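Local atomic coordinates of phosphoenolpyruvate-protein phosphotransferase (Acinetobacter sp., PDB entry 3CI6), a protein that probably transfers the phosphoryl group of phosphoenolpyruvate to a histidine of a partner protein in sugar transport, and is represented here by its GAF domain. Residues 38-43 against 148-153. Sequence-based numbering, arbitrary orientation.
Sequences DAMKVD and SFLVTL
With chi1 at 171°, the Phe149 ring points away from its backbone N and extends to Ala39 and Met40. Met40, present as selenomethionine, has CG anti to its carbonyl carbon (chi1 -58°), and the chain stays extended through chi2. Met40 SE lies against the branched end of Leu150, 4.0 Å from Leu150 CD2 and about as far from CD1. Ala39 CB meets the far end of the Phe149 ring, 3.8 Å from CZ. Met40 CG approaches the neighbouring CE2 of Phe149 at 4.2 Å. Both come at the ring obliquely. Leu153 CD1, from the next turn, lies over one ring face, offset toward the rim. The contact joins the C-terminal end of helix 25-40 to helix 144-167 of the GAF domain. Leu150 also packs on Leu132 and Val134 of strand 127-136, Phe149 on Ile15 of helix 7-20, and both on Val36, one turn back on helix 25-40. Just past the helix end, Lys41 NZ turns back to donate to Asp38 O at 2.8 Å. It also forms a salt bridge with Asp38 OD1, met from above the carboxylate plane. No hydrogen bond crosses between the segments. This contact of carbon and selenium would rest on shape and burial, not on directed bonds.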
ATOM      1  N   ASP B  38       1.999  15.843  -8.689  1.00  8.21           N
ATOM      2  CA  ASP B  38       3.284  16.539  -8.582  1.00  8.46           C
ATOM      3  C   ASP B  38       4.457  15.610  -8.933  1.00  8.44           C
ATOM      4  O   ASP B  38       5.403  16.017  -9.610  1.00 10.16           O
ATOM      5  CB  ASP B  38       3.459  17.099  -7.180  1.00  9.00           C
ATOM      6  CG  ASP B  38       4.684  18.003  -7.035  1.00 13.21           C
ATOM      7  OD1 ASP B  38       4.909  18.878  -7.881  1.00 20.77           O
ATOM      8  OD2 ASP B  38       5.428  17.809  -6.056  1.00 22.19           O
ATOM      9  N   ALA B  39       4.407  14.367  -8.493  1.00  7.84           N
ATOM     10  CA  ALA B  39       5.519  13.444  -8.707  1.00  8.14           C
ATOM     11  C   ALA B  39       5.669  13.053 -10.159  1.00  8.17           C
ATOM     12  O   ALA B  39       6.780  12.808 -10.629  1.00  8.91           O
ATOM     13  CB  ALA B  39       5.330  12.193  -7.858  1.00  8.68           C
HETATM   14  N   MSE B  40       4.547  12.968 -10.869  1.00  8.23           N
HETATM   15  CA  MSE B  40       4.541  12.617 -12.280  1.00  7.79           C
HETATM   16  C   MSE B  40       4.490  13.824 -13.231  1.00  6.71           C
HETATM   17  O   MSE B  40       4.767  13.678 -14.422  1.00  7.92           O
HETATM   18  CB  MSE B  40       3.301  11.762 -12.611  1.00  7.86           C
HETATM   19  CG  MSE B  40       3.180  10.504 -11.832  1.00  7.91           C
HETATM   20 SE   MSE B  40       1.735   9.323 -12.434  0.80 12.74          SE
HETATM   21  CE  MSE B  40       2.391   8.994 -14.244  1.00 11.60           C
ATOM     22  N   LYS B  41       4.107  14.999 -12.726  1.00  6.51           N
ATOM     23  CA  LYS B  41       3.871  16.179 -13.549  1.00  7.16           C
ATOM     24  C   LYS B  41       2.831  15.888 -14.645  1.00  6.54           C
ATOM     25  O   LYS B  41       3.098  15.979 -15.846  1.00  8.20           O
ATOM     26  CB  LYS B  41       5.158  16.773 -14.120  1.00  7.73           C
ATOM     27  CG  LYS B  41       6.153  17.197 -13.031  1.00  9.09           C
ATOM     28  CD  LYS B  41       5.534  18.170 -12.039  1.00 14.57           C
ATOM     29  CE  LYS B  41       6.580  18.959 -11.267  1.00 18.07           C
ATOM     30  NZ  LYS B  41       7.057  18.234 -10.062  1.00 21.64           N
ATOM     31  N   VAL B  42       1.643  15.533 -14.182  1.00  6.44           N
ATOM     32  CA  VAL B  42       0.512  15.247 -15.059  1.00  5.72           C
ATOM     33  C   VAL B  42      -0.593  16.267 -14.831  1.00  6.25           C
ATOM     34  O   VAL B  42      -0.667  16.903 -13.796  1.00  7.08           O
ATOM     35  CB  VAL B  42       0.010  13.803 -14.900  1.00  6.19           C
ATOM     36  CG1 VAL B  42       1.106  12.819 -15.386  1.00  8.44           C
ATOM     37  CG2 VAL B  42      -0.382  13.503 -13.465  1.00  6.54           C
ATOM     38  N   ASP B  43      -1.435  16.422 -15.835  1.00  5.49           N
ATOM     39  CA  ASP B  43      -2.486  17.434 -15.790  1.00  6.00           C
ATOM     40  C   ASP B  43      -3.554  17.111 -14.763  1.00  6.20           C
ATOM     41  O   ASP B  43      -4.031  18.009 -14.069  1.00  7.07           O
ATOM     42  CB  ASP B  43      -3.155  17.578 -17.157  1.00  5.92           C
ATOM     43  CG  ASP B  43      -2.235  18.149 -18.196  1.00  7.98           C
ATOM     44  OD1 ASP B  43      -1.420  19.045 -17.846  1.00 11.87           O
ATOM     45  OD2 ASP B  43      -2.342  17.729 -19.390  1.00  9.48           O
ATOM     46  N   SER B 148       4.197   0.987 -11.765  1.00  5.50           N
ATOM     47  CA  SER B 148       4.581   0.397 -10.477  1.00  5.69           C
ATOM     48  C   SER B 148       4.339   1.329  -9.309  1.00  6.27           C
ATOM     49  O   SER B 148       3.856   0.897  -8.272  1.00  5.37           O
ATOM     50  CB  SER B 148       6.018  -0.054 -10.515  1.00  6.23           C
ATOM     51  OG  SER B 148       6.229  -1.102 -11.412  1.00  7.60           O
ATOM     52  N   PHE B 149       4.678   2.603  -9.467  1.00  5.51           N
ATOM     53  CA  PHE B 149       4.439   3.643  -8.482  1.00  5.71           C
ATOM     54  C   PHE B 149       2.966   3.705  -8.121  1.00  6.29           C
ATOM     55  O   PHE B 149       2.588   3.696  -6.951  1.00  6.09           O
ATOM     56  CB  PHE B 149       4.960   4.961  -9.091  1.00  6.23           C
ATOM     57  CG  PHE B 149       4.618   6.234  -8.334  1.00  5.94           C
ATOM     58  CD1 PHE B 149       5.247   6.527  -7.150  1.00  7.70           C
ATOM     59  CD2 PHE B 149       3.796   7.212  -8.904  1.00  7.71           C
ATOM     60  CE1 PHE B 149       5.021   7.738  -6.474  1.00  8.54           C
ATOM     61  CE2 PHE B 149       3.558   8.426  -8.241  1.00  6.57           C
ATOM     62  CZ  PHE B 149       4.158   8.670  -7.018  1.00  9.13           C
ATOM     63  N   LEU B 150       2.127   3.795  -9.155  1.00  5.41           N
ATOM     64  CA  LEU B 150       0.693   3.934  -8.915  1.00  5.15           C
ATOM     65  C   LEU B 150       0.109   2.677  -8.318  1.00  4.97           C
ATOM     66  O   LEU B 150      -0.777   2.760  -7.468  1.00  6.10           O
ATOM     67  CB  LEU B 150      -0.030   4.301 -10.205  1.00  5.42           C
ATOM     68  CG  LEU B 150       0.338   5.659 -10.793  1.00  5.35           C
ATOM     69  CD1 LEU B 150      -0.393   5.873 -12.116  1.00  8.05           C
ATOM     70  CD2 LEU B 150       0.070   6.794  -9.805  1.00  7.30           C
ATOM     71  N   VAL B 151       0.515   1.498  -8.810  1.00  5.00           N
ATOM     72  CA  VAL B 151       0.023   0.243  -8.209  1.00  4.87           C
ATOM     73  C   VAL B 151       0.307   0.204  -6.705  1.00  5.01           C
ATOM     74  O   VAL B 151      -0.544  -0.183  -5.895  1.00  5.60           O
ATOM     75  CB  VAL B 151       0.554  -0.986  -8.962  1.00  5.02           C
ATOM     76  CG1 VAL B 151       0.333  -2.292  -8.185  1.00  4.56           C
ATOM     77  CG2 VAL B 151      -0.053  -1.049 -10.367  1.00  5.29           C
ATOM     78  N   THR B 152       1.512   0.601  -6.311  1.00  4.56           N
ATOM     79  CA  THR B 152       1.904   0.546  -4.910  1.00  5.57           C
ATOM     80  C   THR B 152       1.083   1.517  -4.062  1.00  6.53           C
ATOM     81  O   THR B 152       0.557   1.131  -3.006  1.00  7.08           O
ATOM     82  CB  THR B 152       3.412   0.780  -4.780  1.00  5.62           C
ATOM     83  OG1 THR B 152       4.121  -0.206  -5.564  1.00  6.49           O
ATOM     84  CG2 THR B 152       3.810   0.704  -3.272  1.00  6.28           C
ATOM     85  N   LEU B 153       0.893   2.757  -4.535  1.00  5.32           N
ATOM     86  CA  LEU B 153       0.031   3.689  -3.823  1.00  6.24           C
ATOM     87  C   LEU B 153      -1.400   3.195  -3.774  1.00  6.50           C
ATOM     88  O   LEU B 153      -2.080   3.323  -2.757  1.00  6.94           O
ATOM     89  CB  LEU B 153       0.093   5.064  -4.479  1.00  6.72           C
ATOM     90  CG  LEU B 153       1.390   5.793  -4.217  1.00  7.41           C
ATOM     91  CD1 LEU B 153       1.545   6.981  -5.211  1.00  9.64           C
ATOM     92  CD2 LEU B 153       1.518   6.256  -2.768  1.00  9.94           C
TER